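Glycolipid-binding domain-containing protein (Pseudomonas aeruginosa, PDB 2H1T) is of unknown function but, as a member of a putative glycolipid-binding family related to the lipoprotein-localisation proteins LolA and LolB, may take part in glycolipid metabolism. Local coordinates at residues Glu27-Glu32 with Leu52-Asp57; Cys100-Ile105 with Thr113-Arg118; Leu121-Arg126 with Tyr148-Ala153; Met144-Thr149 with Tyr156-Leu161. All coordinates share one frame; numbering follows the deposited sequence.

Contact 1: Glu27-Glu32 with Leu52-Asp57; sequences EDDQAE and LRWDAD. With EDO (1,2-ethanediol), chain D.
Asp28 reaches the other segment through its backbone: its O lies 3.2 Å from Trp54 NE1, a weak hydrogen bond because the N-H points well off the line to the oxygen (127°). Asp29 follows with its main chain laid over the indole. Its CA stands 4.0 Å from the centroid of the five-membered ring of Trp54, over the face of the ring, a CH-pi contact, and its carbonyl carbon lies over the middle of the same face. Asp29 O meanwhile receives Trp54 N at 3.0 Å in a nearly straight bond (168°), so one residue grips both the backbone and the ring of the tryptophan. The ring can fold back over this turn because Trp54 CG sits between its own backbone N and carbonyl carbon (chi1 51°). At Gln30 the chain becomes a strand, almost exactly antiparallel to Leu52-Trp54; Gln30 and Arg53 form a non-hydrogen-bonded pair, with their CB atoms 4.1 Å apart. The guanidinium of Arg53 leads away from this pair to a salt bridge with Glu62. Ala31 and Leu52 make the next, hydrogen-bonded pair, N to O in both directions, and Ala31 CB meets the indole edge in plane, 4.0 Å from Trp54 CH2. At Glu32, OE2 accepts a hydrogen bond from O2 of an ethanediol, while OE1 forms a salt bridge with Arg25. The two segments thus join the open end of the hairpin made by strands 30-38 and 45-54, between strands 16-26 and 60-69, with Trp58 stacked on Trp54 and Phe114 of helix 113-119 meeting it edge-to-face.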
# COMPACT_ATOMS: atom_id res chain seq x y z
N GLU A 27 -17.83 4.45 -14.58
CA GLU A 27 -18.58 4.89 -15.77
C GLU A 27 -19.77 3.97 -16.02
O GLU A 27 -20.02 3.02 -15.28
CB GLU A 27 -17.67 4.87 -16.97
CG GLU A 27 -16.30 5.45 -16.74
CD GLU A 27 -15.45 5.37 -17.99
OE1 GLU A 27 -16.02 5.44 -19.10
OE2 GLU A 27 -14.23 5.23 -17.85
N ASP A 28 -20.52 4.23 -17.08
CA ASP A 28 -21.72 3.47 -17.35
C ASP A 28 -21.44 1.99 -17.57
O ASP A 28 -22.19 1.14 -17.08
CB ASP A 28 -22.47 4.04 -18.58
CG ASP A 28 -23.14 5.40 -18.29
OD1 ASP A 28 -23.58 5.63 -17.14
OD2 ASP A 28 -23.22 6.22 -19.24
N ASP A 29 -20.38 1.70 -18.32
CA ASP A 29 -20.10 0.34 -18.75
C ASP A 29 -18.74 -0.21 -18.29
O ASP A 29 -18.31 -1.26 -18.73
CB ASP A 29 -20.21 0.27 -20.28
CG ASP A 29 -21.67 0.21 -20.75
OD1 ASP A 29 -22.59 0.17 -19.91
OD2 ASP A 29 -21.88 0.20 -21.98
N GLN A 30 -18.05 0.55 -17.44
CA GLN A 30 -16.75 0.14 -16.93
C GLN A 30 -16.35 0.86 -15.63
O GLN A 30 -16.92 1.87 -15.24
CB GLN A 30 -15.67 0.28 -18.01
CG GLN A 30 -15.34 1.68 -18.40
CD GLN A 30 -14.26 1.70 -19.47
OE1 GLN A 30 -14.54 1.42 -20.64
NE2 GLN A 30 -13.04 1.99 -19.06
N ALA A 31 -15.43 0.24 -14.91
CA ALA A 31 -14.87 0.82 -13.70
C ALA A 31 -13.39 0.62 -13.72
O ALA A 31 -12.87 -0.34 -14.31
CB ALA A 31 -15.47 0.20 -12.43
N GLU A 32 -12.72 1.52 -13.03
CA GLU A 32 -11.32 1.43 -12.82
C GLU A 32 -11.05 1.75 -11.37
O GLU A 32 -11.62 2.71 -10.83
CB GLU A 32 -10.61 2.41 -13.72
CG GLU A 32 -9.15 2.06 -13.91
CD GLU A 32 -8.33 3.20 -14.48
OE1 GLU A 32 -8.45 4.33 -13.95
OE2 GLU A 32 -7.55 2.95 -15.45
N LEU A 52 -12.72 -3.27 -14.94
CA LEU A 52 -13.78 -4.15 -15.41
C LEU A 52 -14.64 -3.45 -16.43
O LEU A 52 -14.87 -2.24 -16.36
CB LEU A 52 -14.66 -4.64 -14.25
CG LEU A 52 -13.92 -5.25 -13.05
CD1 LEU A 52 -14.92 -5.62 -11.93
CD2 LEU A 52 -13.05 -6.43 -13.50
N ARG A 53 -15.10 -4.23 -17.41
CA ARG A 53 -15.99 -3.72 -18.43
C ARG A 53 -17.11 -4.74 -18.61
O ARG A 53 -16.86 -5.94 -18.65
CB ARG A 53 -15.24 -3.46 -19.74
CG ARG A 53 -16.13 -3.00 -20.91
CD ARG A 53 -15.33 -2.69 -22.20
NE ARG A 53 -14.65 -3.88 -22.72
CZ ARG A 53 -15.24 -4.84 -23.42
NH1 ARG A 53 -16.53 -4.78 -23.70
NH2 ARG A 53 -14.54 -5.88 -23.84
N TRP A 54 -18.34 -4.25 -18.71
CA TRP A 54 -19.52 -5.14 -18.80
C TRP A 54 -20.45 -4.67 -19.88
O TRP A 54 -20.22 -3.59 -20.44
CB TRP A 54 -20.26 -5.18 -17.46
CG TRP A 54 -20.58 -3.86 -16.90
CD1 TRP A 54 -21.73 -3.16 -17.06
CD2 TRP A 54 -19.73 -3.05 -16.06
NE1 TRP A 54 -21.66 -1.97 -16.38
CE2 TRP A 54 -20.46 -1.89 -15.73
CE3 TRP A 54 -18.46 -3.24 -15.47
CZ2 TRP A 54 -19.95 -0.89 -14.90
CZ3 TRP A 54 -17.95 -2.25 -14.62
CH2 TRP A 54 -18.69 -1.07 -14.37
N ASP A 55 -21.45 -5.48 -20.23
CA ASP A 55 -22.42 -5.09 -21.25
C ASP A 55 -23.64 -4.35 -20.70
O ASP A 55 -23.70 -4.02 -19.51
CB ASP A 55 -22.85 -6.32 -22.08
CG ASP A 55 -23.68 -7.30 -21.29
OD1 ASP A 55 -24.21 -6.97 -20.20
OD2 ASP A 55 -23.84 -8.42 -21.80
N ALA A 56 -24.62 -4.09 -21.58
CA ALA A 56 -25.81 -3.35 -21.19
C ALA A 56 -26.58 -4.05 -20.09
O ALA A 56 -27.36 -3.41 -19.41
CB ALA A 56 -26.74 -3.16 -22.40
N ASP A 57 -26.36 -5.35 -19.92
CA ASP A 57 -27.11 -6.11 -18.95
C ASP A 57 -26.32 -6.45 -17.72
O ASP A 57 -26.78 -7.23 -16.87
CB ASP A 57 -27.67 -7.37 -19.62
CG ASP A 57 -28.62 -7.03 -20.74
OD1 ASP A 57 -29.53 -6.21 -20.53
OD2 ASP A 57 -28.44 -7.55 -21.86
C1 EDO D . -4.94 -1.40 -14.60
O1 EDO D . -5.39 -2.76 -14.68
C2 EDO D . -5.97 -0.48 -15.25
O2 EDO D . -6.08 0.78 -14.54
O HOH W 1 -24.26 -1.15 -18.60

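Contact 2: Cys100-Ile105 with Thr113-Arg118; sequences CLDIDI and TFPIRR
The guanidinium of Arg118 meets Leu101 over one face and Asp102 at its edge. Leu101 CD1 sits 3.4 Å from Arg118 NH1, above the plane and toward its rim, and the two side chains cross at about a right angle. Along the edge, the carboxylate of Asp102 lies nearly coplanar with the guanidinium, the planes 27° apart. The grip is side-on and bidentate: Arg118 NE donates to Asp102 OD1 at 2.8 Å, and Arg118 NH2 donates to Asp102 OD2 at 2.7 Å. Each oxygen uses its syn lone pair. Of the two bonds, the one from NE is the straighter (154° at the hydrogen), and together they fix the rotation of both flat groups. Arg118 gets there by leaving the helix with CG anti to its backbone N and then bending at chi3 (61°), which turns NE and NH2 toward the acid. The hydrocarbon of the helix closes in beside the carboxylate: Phe114 CB is 3.9 Å from Asp102 OD1, and Pro115 CG is 4.1 Å from Asp102 OD2. Asp102 is buried, and the two-point salt bridge satisfies its charge in these apolar surroundings, probably keeping it ionised. Beyond the pair, Phe114 makes an edge-to-face pair with Phe110. The strand and helix axes approach to 8.4 Å. They are the first two elements of a beta-alpha-beta unit, in which helix 113-119 leads from strand 102-106 to the parallel strand 126-135.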
# COMPACT_ATOMS: atom_id res chain seq x y z
N CYS A 100 -19.59 -19.22 -15.31
CA CYS A 100 -19.47 -18.00 -14.51
C CYS A 100 -19.86 -16.80 -15.35
O CYS A 100 -19.33 -16.60 -16.42
CB CYS A 100 -18.02 -17.79 -14.03
SG CYS A 100 -17.50 -18.99 -12.83
N LEU A 101 -20.81 -16.00 -14.86
CA LEU A 101 -21.22 -14.75 -15.52
C LEU A 101 -20.66 -13.48 -14.83
O LEU A 101 -20.62 -12.41 -15.47
CB LEU A 101 -22.75 -14.64 -15.51
CG LEU A 101 -23.52 -15.79 -16.19
CD1 LEU A 101 -25.02 -15.56 -16.10
CD2 LEU A 101 -23.08 -15.97 -17.60
N ASP A 102 -20.32 -13.59 -13.53
CA ASP A 102 -19.89 -12.46 -12.71
C ASP A 102 -18.52 -12.80 -12.09
O ASP A 102 -18.20 -13.98 -11.84
CB ASP A 102 -20.88 -12.13 -11.60
CG ASP A 102 -22.30 -12.17 -12.07
OD1 ASP A 102 -22.74 -11.27 -12.85
OD2 ASP A 102 -22.97 -13.15 -11.68
N ILE A 103 -17.75 -11.76 -11.86
CA ILE A 103 -16.50 -11.84 -11.12
C ILE A 103 -16.77 -11.36 -9.68
O ILE A 103 -17.63 -10.51 -9.45
CB ILE A 103 -15.38 -10.99 -11.79
CG1 ILE A 103 -14.74 -11.78 -12.93
CG2 ILE A 103 -14.25 -10.63 -10.85
CD1 ILE A 103 -13.55 -11.03 -13.60
N ASP A 104 -16.05 -11.95 -8.73
CA ASP A 104 -16.02 -11.53 -7.33
C ASP A 104 -14.54 -11.41 -6.96
O ASP A 104 -13.79 -12.39 -6.97
CB ASP A 104 -16.75 -12.55 -6.46
CG ASP A 104 -16.73 -12.21 -4.97
OD1 ASP A 104 -16.06 -11.21 -4.55
OD2 ASP A 104 -17.38 -12.97 -4.20
N ILE A 105 -14.13 -10.19 -6.66
CA ILE A 105 -12.73 -9.88 -6.31
C ILE A 105 -12.74 -9.72 -4.81
O ILE A 105 -13.55 -8.95 -4.30
CB ILE A 105 -12.27 -8.52 -6.91
CG1 ILE A 105 -12.19 -8.54 -8.45
CG2 ILE A 105 -10.91 -8.14 -6.33
CD1 ILE A 105 -12.39 -7.18 -9.10
N THR A 113 -22.14 -5.67 -6.68
CA THR A 113 -23.05 -4.92 -7.55
C THR A 113 -23.45 -5.70 -8.79
O THR A 113 -24.59 -5.60 -9.23
CB THR A 113 -22.42 -3.58 -7.91
OG1 THR A 113 -22.28 -2.83 -6.71
CG2 THR A 113 -23.29 -2.77 -8.87
N PHE A 114 -22.59 -6.58 -9.27
CA PHE A 114 -22.86 -7.29 -10.53
C PHE A 114 -24.09 -8.17 -10.44
O PHE A 114 -25.00 -7.97 -11.25
CB PHE A 114 -21.62 -8.01 -11.05
CG PHE A 114 -20.57 -7.05 -11.54
CD1 PHE A 114 -20.74 -6.37 -12.75
CD2 PHE A 114 -19.46 -6.74 -10.77
CE1 PHE A 114 -19.80 -5.45 -13.21
CE2 PHE A 114 -18.53 -5.79 -11.22
CZ PHE A 114 -18.70 -5.13 -12.42
N PRO A 115 -24.12 -9.15 -9.49
CA PRO A 115 -25.34 -9.97 -9.44
C PRO A 115 -26.59 -9.14 -9.16
O PRO A 115 -27.64 -9.41 -9.74
CB PRO A 115 -25.05 -10.98 -8.34
CG PRO A 115 -23.55 -11.05 -8.26
CD PRO A 115 -23.10 -9.63 -8.56
N ILE A 116 -26.45 -8.11 -8.31
CA ILE A 116 -27.58 -7.25 -8.00
C ILE A 116 -28.15 -6.60 -9.25
O ILE A 116 -29.34 -6.63 -9.47
CB ILE A 116 -27.21 -6.21 -6.94
CG1 ILE A 116 -27.02 -6.94 -5.60
CG2 ILE A 116 -28.34 -5.17 -6.72
CD1 ILE A 116 -26.20 -6.13 -4.60
N ARG A 117 -27.28 -6.03 -10.07
CA ARG A 117 -27.73 -5.28 -11.24
C ARG A 117 -28.11 -6.22 -12.34
O ARG A 117 -29.02 -5.92 -13.12
CB ARG A 117 -26.66 -4.30 -11.72
CG ARG A 117 -26.40 -3.14 -10.79
CD ARG A 117 -27.61 -2.21 -10.74
NE ARG A 117 -27.76 -1.44 -11.97
CZ ARG A 117 -27.20 -0.24 -12.20
NH1 ARG A 117 -26.48 0.36 -11.28
NH2 ARG A 117 -27.37 0.37 -13.36
N ARG A 118 -27.39 -7.33 -12.46
CA ARG A 118 -27.66 -8.28 -13.54
C ARG A 118 -28.99 -9.04 -13.34
O ARG A 118 -29.77 -9.19 -14.30
CB ARG A 118 -26.49 -9.28 -13.71
CG ARG A 118 -26.70 -10.26 -14.84
CD ARG A 118 -25.49 -11.13 -15.09
NE ARG A 118 -25.23 -11.89 -13.87
CZ ARG A 118 -25.90 -12.98 -13.49
NH1 ARG A 118 -26.93 -13.46 -14.20
NH2 ARG A 118 -25.59 -13.56 -12.33

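Contact 3: Leu121-Arg126 with Tyr148-Ala153; sequences LADGQR and YTRLDA
Gly124 N donates to Arg150 O at 2.7 Å and Arg150 N to Gln125 O at 3.1 Å, which ties the type II turn Ala122-Gln125 to the edge of strand 142-152; Arg126 and Thr149 then form an antiparallel, non-hydrogen-bonded pair. Gly124 takes the positive phi (92°) that this turn requires at its third position. The placing of Arg150 CG anti to the backbone N and the extended chain from there to NE carry the arginine alongside the turn: its CD lies 3.2 Å from Leu121 O. At its end, Arg150 NE donates to Asp123 OD1 at 2.8 Å (163°), almost in the guanidinium plane but on the anti side of the oxygen, and NH2 adds a weak bond to the same atom. One oxygen therefore carries the whole salt bridge, with carboxylate and guanidinium planes 55° apart. A water accepts weakly from Arg150 NH1 and donates to Leu121 O. Nearer the backbone, Leu121 CB packs 3.9 Å from Arg150 CB. A second water links Arg126 NH1, also in a salt bridge with Glu159, to Thr149 OG1. Most participants are exposed, so solvent probably weakens the Asp123-Arg150 attraction, while the two backbone bonds tie turn to strand regardless of charge.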
# COMPACT_ATOMS: atom_id res chain seq x y z
N LEU A 121 -33.55 -8.80 -9.15
CA LEU A 121 -34.43 -9.61 -8.32
C LEU A 121 -35.58 -8.79 -7.73
O LEU A 121 -35.46 -7.59 -7.53
CB LEU A 121 -33.60 -10.21 -7.18
CG LEU A 121 -32.50 -11.22 -7.51
CD1 LEU A 121 -31.73 -11.60 -6.23
CD2 LEU A 121 -33.03 -12.49 -8.20
N ALA A 122 -36.70 -9.46 -7.44
CA ALA A 122 -37.79 -8.84 -6.68
C ALA A 122 -37.63 -9.23 -5.24
O ALA A 122 -36.91 -10.17 -4.94
CB ALA A 122 -39.10 -9.30 -7.17
N ASP A 123 -38.30 -8.51 -4.34
CA ASP A 123 -38.33 -8.85 -2.93
C ASP A 123 -38.63 -10.32 -2.72
O ASP A 123 -39.65 -10.88 -3.22
CB ASP A 123 -39.42 -8.07 -2.19
CG ASP A 123 -39.08 -6.60 -1.96
OD1 ASP A 123 -37.96 -6.16 -2.23
OD2 ASP A 123 -39.99 -5.88 -1.49
N GLY A 124 -37.77 -10.94 -1.94
CA GLY A 124 -37.98 -12.27 -1.48
C GLY A 124 -37.35 -13.25 -2.42
O GLY A 124 -37.23 -14.41 -2.08
N GLN A 125 -36.90 -12.77 -3.58
CA GLN A 125 -36.39 -13.67 -4.62
C GLN A 125 -34.97 -14.06 -4.39
O GLN A 125 -34.13 -13.20 -4.19
CB GLN A 125 -36.49 -13.00 -5.98
CG GLN A 125 -36.40 -13.93 -7.15
CD GLN A 125 -36.49 -13.17 -8.48
OE1 GLN A 125 -36.90 -12.00 -8.54
NE2 GLN A 125 -36.05 -13.82 -9.55
N ARG A 126 -34.69 -15.36 -4.51
CA ARG A 126 -33.37 -15.92 -4.34
C ARG A 126 -32.81 -16.37 -5.69
O ARG A 126 -33.54 -16.90 -6.55
CB ARG A 126 -33.46 -17.11 -3.37
CG ARG A 126 -32.22 -17.97 -3.29
CD ARG A 126 -32.50 -19.27 -2.55
NE ARG A 126 -31.27 -20.05 -2.37
CZ ARG A 126 -30.44 -19.95 -1.33
NH1 ARG A 126 -30.69 -19.10 -0.36
NH2 ARG A 126 -29.33 -20.70 -1.28
N TYR A 148 -27.68 -15.01 -3.78
CA TYR A 148 -28.21 -13.70 -3.43
C TYR A 148 -29.73 -13.77 -3.26
O TYR A 148 -30.46 -14.31 -4.10
CB TYR A 148 -27.87 -12.68 -4.52
CG TYR A 148 -26.44 -12.18 -4.56
CD1 TYR A 148 -25.41 -12.98 -5.05
CD2 TYR A 148 -26.15 -10.87 -4.20
CE1 TYR A 148 -24.06 -12.48 -5.11
CE2 TYR A 148 -24.84 -10.37 -4.25
CZ TYR A 148 -23.82 -11.19 -4.70
OH TYR A 148 -22.54 -10.70 -4.74
N THR A 149 -30.21 -13.20 -2.15
CA THR A 149 -31.62 -13.01 -1.96
C THR A 149 -31.94 -11.53 -1.70
O THR A 149 -31.35 -10.91 -0.81
CB THR A 149 -32.11 -13.92 -0.82
OG1 THR A 149 -31.69 -15.28 -1.11
CG2 THR A 149 -33.61 -13.84 -0.68
N ARG A 150 -32.87 -10.96 -2.47
CA ARG A 150 -33.33 -9.61 -2.22
C ARG A 150 -34.31 -9.57 -1.04
O ARG A 150 -35.37 -10.21 -1.06
CB ARG A 150 -33.93 -8.97 -3.47
CG ARG A 150 -34.58 -7.63 -3.20
CD ARG A 150 -34.93 -6.91 -4.48
NE ARG A 150 -35.99 -5.95 -4.22
CZ ARG A 150 -36.28 -4.90 -4.99
NH1 ARG A 150 -35.58 -4.64 -6.08
NH2 ARG A 150 -37.25 -4.07 -4.61
N LEU A 151 -33.97 -8.80 -0.02
CA LEU A 151 -34.79 -8.71 1.20
C LEU A 151 -35.71 -7.51 1.05
O LEU A 151 -36.91 -7.59 1.37
CB LEU A 151 -33.92 -8.58 2.46
CG LEU A 151 -32.88 -9.69 2.68
CD1 LEU A 151 -32.05 -9.38 3.94
CD2 LEU A 151 -33.57 -11.06 2.75
N ASP A 152 -35.14 -6.40 0.61
CA ASP A 152 -35.90 -5.22 0.19
C ASP A 152 -35.05 -4.46 -0.83
O ASP A 152 -33.99 -4.97 -1.23
CB ASP A 152 -36.38 -4.36 1.40
CG ASP A 152 -35.26 -3.73 2.20
OD1 ASP A 152 -34.13 -3.58 1.71
OD2 ASP A 152 -35.54 -3.29 3.35
N ALA A 153 -35.49 -3.28 -1.27
CA ALA A 153 -34.73 -2.56 -2.32
C ALA A 153 -33.30 -2.30 -1.94
O ALA A 153 -32.44 -2.30 -2.79
CB ALA A 153 -35.37 -1.24 -2.69
O HOH W 2 -33.78 -5.44 -8.43
O HOH W 3 -32.88 -17.31 0.36

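Contact 4: Met144-Thr149 with Tyr156-Leu161; sequences MRQAYT and YLYENL
Tyr158 leaves its strand with CG anti to the backbone N (chi1 167°), whereas Tyr148 opposite it has CG anti to the carbonyl carbon, and this difference helps bring the edge of Tyr158 onto the face of Tyr148 in a T-shaped (edge-to-face) pair, the planes 81° apart. The setting is the antiparallel beta hairpin of strands 142-152 and 155-160, 4.7 Å between axes. Tyr158 CD1 points onto the face of Tyr148, 3.9 Å from Tyr148 CZ. The same ring edge also faces the amide of Gln146, whose plane is nearly perpendicular to it, with Tyr158 CE1 3.6 Å from Gln146 OE1; Gln146 NE2 is bonded instead to Asp104. The hydroxyl of Tyr158 binds a methylpentanediol, probably from the crystallisation liquor, which may mark a pocket. Backbone pairs Ala147-Glu159 and Thr149-Leu157 each exchange two hydrogen bonds. On the face of Ala147 and Thr149, Leu161 curls back over the neighbouring strand: its CB lies over one face of the Arg145 guanidinium, and Leu161 CD1 and CD2 are each 4.1 Å from Ala147 CB. Glu159, paired through OE1 with Lys167 and through OE2 with Arg126, stands on this face too. A water joins three groups there, accepting from Thr149 OG1 at 2.7 Å and donating to Leu157 O and Glu159 OE2.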
# COMPACT_ATOMS: atom_id res chain seq x y z
N MSE A 144 -16.93 -20.32 -7.94
CA MSE A 144 -17.50 -20.40 -6.59
C MSE A 144 -19.02 -20.17 -6.61
O MSE A 144 -19.50 -19.17 -7.16
CB MSE A 144 -16.86 -19.38 -5.65
CG MSE A 144 -17.36 -19.47 -4.27
SE MSE A 144 -16.71 -18.03 -3.23
CE MSE A 144 -14.92 -18.69 -3.03
N ARG A 145 -19.74 -21.12 -6.04
CA ARG A 145 -21.19 -21.06 -5.94
C ARG A 145 -21.60 -20.09 -4.82
O ARG A 145 -21.08 -20.16 -3.71
CB ARG A 145 -21.77 -22.46 -5.71
CG ARG A 145 -21.65 -23.38 -6.93
CD ARG A 145 -22.00 -24.83 -6.64
NE ARG A 145 -23.33 -24.92 -6.05
CZ ARG A 145 -23.62 -25.36 -4.83
NH1 ARG A 145 -22.68 -25.84 -4.02
NH2 ARG A 145 -24.88 -25.35 -4.43
N GLN A 146 -22.51 -19.18 -5.16
CA GLN A 146 -22.95 -18.13 -4.25
C GLN A 146 -24.45 -18.01 -4.36
O GLN A 146 -25.02 -18.39 -5.37
CB GLN A 146 -22.31 -16.81 -4.61
CG GLN A 146 -20.79 -16.83 -4.58
CD GLN A 146 -20.18 -15.50 -4.90
OE1 GLN A 146 -20.85 -14.57 -5.37
NE2 GLN A 146 -18.89 -15.38 -4.60
N ALA A 147 -25.10 -17.45 -3.35
CA ALA A 147 -26.51 -17.08 -3.49
C ALA A 147 -26.76 -15.64 -3.07
O ALA A 147 -26.11 -15.12 -2.12
CB ALA A 147 -27.42 -18.01 -2.70
N TYR A 148 -27.68 -15.01 -3.78
CA TYR A 148 -28.21 -13.70 -3.43
C TYR A 148 -29.73 -13.77 -3.26
O TYR A 148 -30.46 -14.31 -4.10
CB TYR A 148 -27.87 -12.68 -4.52
CG TYR A 148 -26.44 -12.18 -4.56
CD1 TYR A 148 -25.41 -12.98 -5.05
CD2 TYR A 148 -26.15 -10.87 -4.20
CE1 TYR A 148 -24.06 -12.48 -5.11
CE2 TYR A 148 -24.84 -10.37 -4.25
CZ TYR A 148 -23.82 -11.19 -4.70
OH TYR A 148 -22.54 -10.70 -4.74
N THR A 149 -30.21 -13.20 -2.15
CA THR A 149 -31.62 -13.01 -1.96
C THR A 149 -31.94 -11.53 -1.70
O THR A 149 -31.35 -10.91 -0.81
CB THR A 149 -32.11 -13.92 -0.82
OG1 THR A 149 -31.69 -15.28 -1.11
CG2 THR A 149 -33.61 -13.84 -0.68
N TYR A 156 -29.68 -6.95 0.55
CA TYR A 156 -29.48 -8.26 -0.04
C TYR A 156 -28.78 -9.22 0.92
O TYR A 156 -27.78 -8.85 1.56
CB TYR A 156 -28.60 -8.12 -1.30
CG TYR A 156 -29.37 -7.61 -2.46
CD1 TYR A 156 -29.67 -6.26 -2.58
CD2 TYR A 156 -29.88 -8.49 -3.44
CE1 TYR A 156 -30.45 -5.79 -3.65
CE2 TYR A 156 -30.63 -8.00 -4.53
CZ TYR A 156 -30.92 -6.67 -4.61
OH TYR A 156 -31.69 -6.18 -5.66
N LEU A 157 -29.32 -10.44 1.02
CA LEU A 157 -28.65 -11.53 1.72
C LEU A 157 -27.68 -12.26 0.80
O LEU A 157 -28.08 -12.84 -0.22
CB LEU A 157 -29.65 -12.49 2.32
CG LEU A 157 -29.09 -13.68 3.11
CD1 LEU A 157 -28.44 -13.21 4.42
CD2 LEU A 157 -30.18 -14.68 3.34
N TYR A 158 -26.41 -12.22 1.17
CA TYR A 158 -25.35 -12.89 0.43
C TYR A 158 -25.04 -14.20 1.19
O TYR A 158 -24.99 -14.20 2.41
CB TYR A 158 -24.07 -12.01 0.32
CG TYR A 158 -22.93 -12.88 -0.16
CD1 TYR A 158 -22.76 -13.13 -1.52
CD2 TYR A 158 -22.11 -13.56 0.76
CE1 TYR A 158 -21.73 -14.03 -1.94
CE2 TYR A 158 -21.15 -14.46 0.35
CZ TYR A 158 -20.97 -14.69 -1.00
OH TYR A 158 -19.96 -15.57 -1.39
N GLU A 159 -24.85 -15.31 0.49
CA GLU A 159 -24.40 -16.57 1.10
C GLU A 159 -23.33 -17.28 0.25
O GLU A 159 -23.48 -17.42 -0.97
CB GLU A 159 -25.57 -17.53 1.27
CG GLU A 159 -26.79 -16.95 1.98
CD GLU A 159 -27.96 -17.89 2.03
OE1 GLU A 159 -28.01 -18.77 2.93
OE2 GLU A 159 -28.86 -17.73 1.17
N ASN A 160 -22.29 -17.78 0.90
CA ASN A 160 -21.42 -18.79 0.30
C ASN A 160 -22.13 -20.13 0.18
O ASN A 160 -22.75 -20.60 1.16
CB ASN A 160 -20.18 -18.99 1.16
CG ASN A 160 -19.25 -20.09 0.63
OD1 ASN A 160 -19.40 -21.29 0.98
ND2 ASN A 160 -18.28 -19.70 -0.20
N LEU A 161 -22.00 -20.76 -0.97
CA LEU A 161 -22.56 -22.09 -1.14
C LEU A 161 -21.52 -23.20 -1.15
O LEU A 161 -21.88 -24.35 -1.36
CB LEU A 161 -23.46 -22.15 -2.38
CG LEU A 161 -24.67 -21.22 -2.45
CD1 LEU A 161 -25.56 -21.56 -3.64
CD2 LEU A 161 -25.48 -21.28 -1.21
O HOH W 4 -29.14 -15.60 -0.46

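Along the chain, contact 1 closes before contact 2 opens, and contact 2 before contacts 3 and 4, which share Tyr148 and Thr149 on strand 142-152. Contact 1 belongs to the six-stranded antiparallel sheet; the other three reach the seven-stranded mixed sheet. Contact 2 mediates between them: its centre is about 11 Å from those of contacts 1 and 4, with Phe114 against Trp54 and Leu52 and the adjoining Pro115 against Tyr148. Contacts 1 and 4 do not touch, their nearest atoms about 12 Å apart. Arg126 and Glu159 bridge contacts 3 and 4. Helix 113-119, together with strand 102-106, thus lies where the two sheets meet.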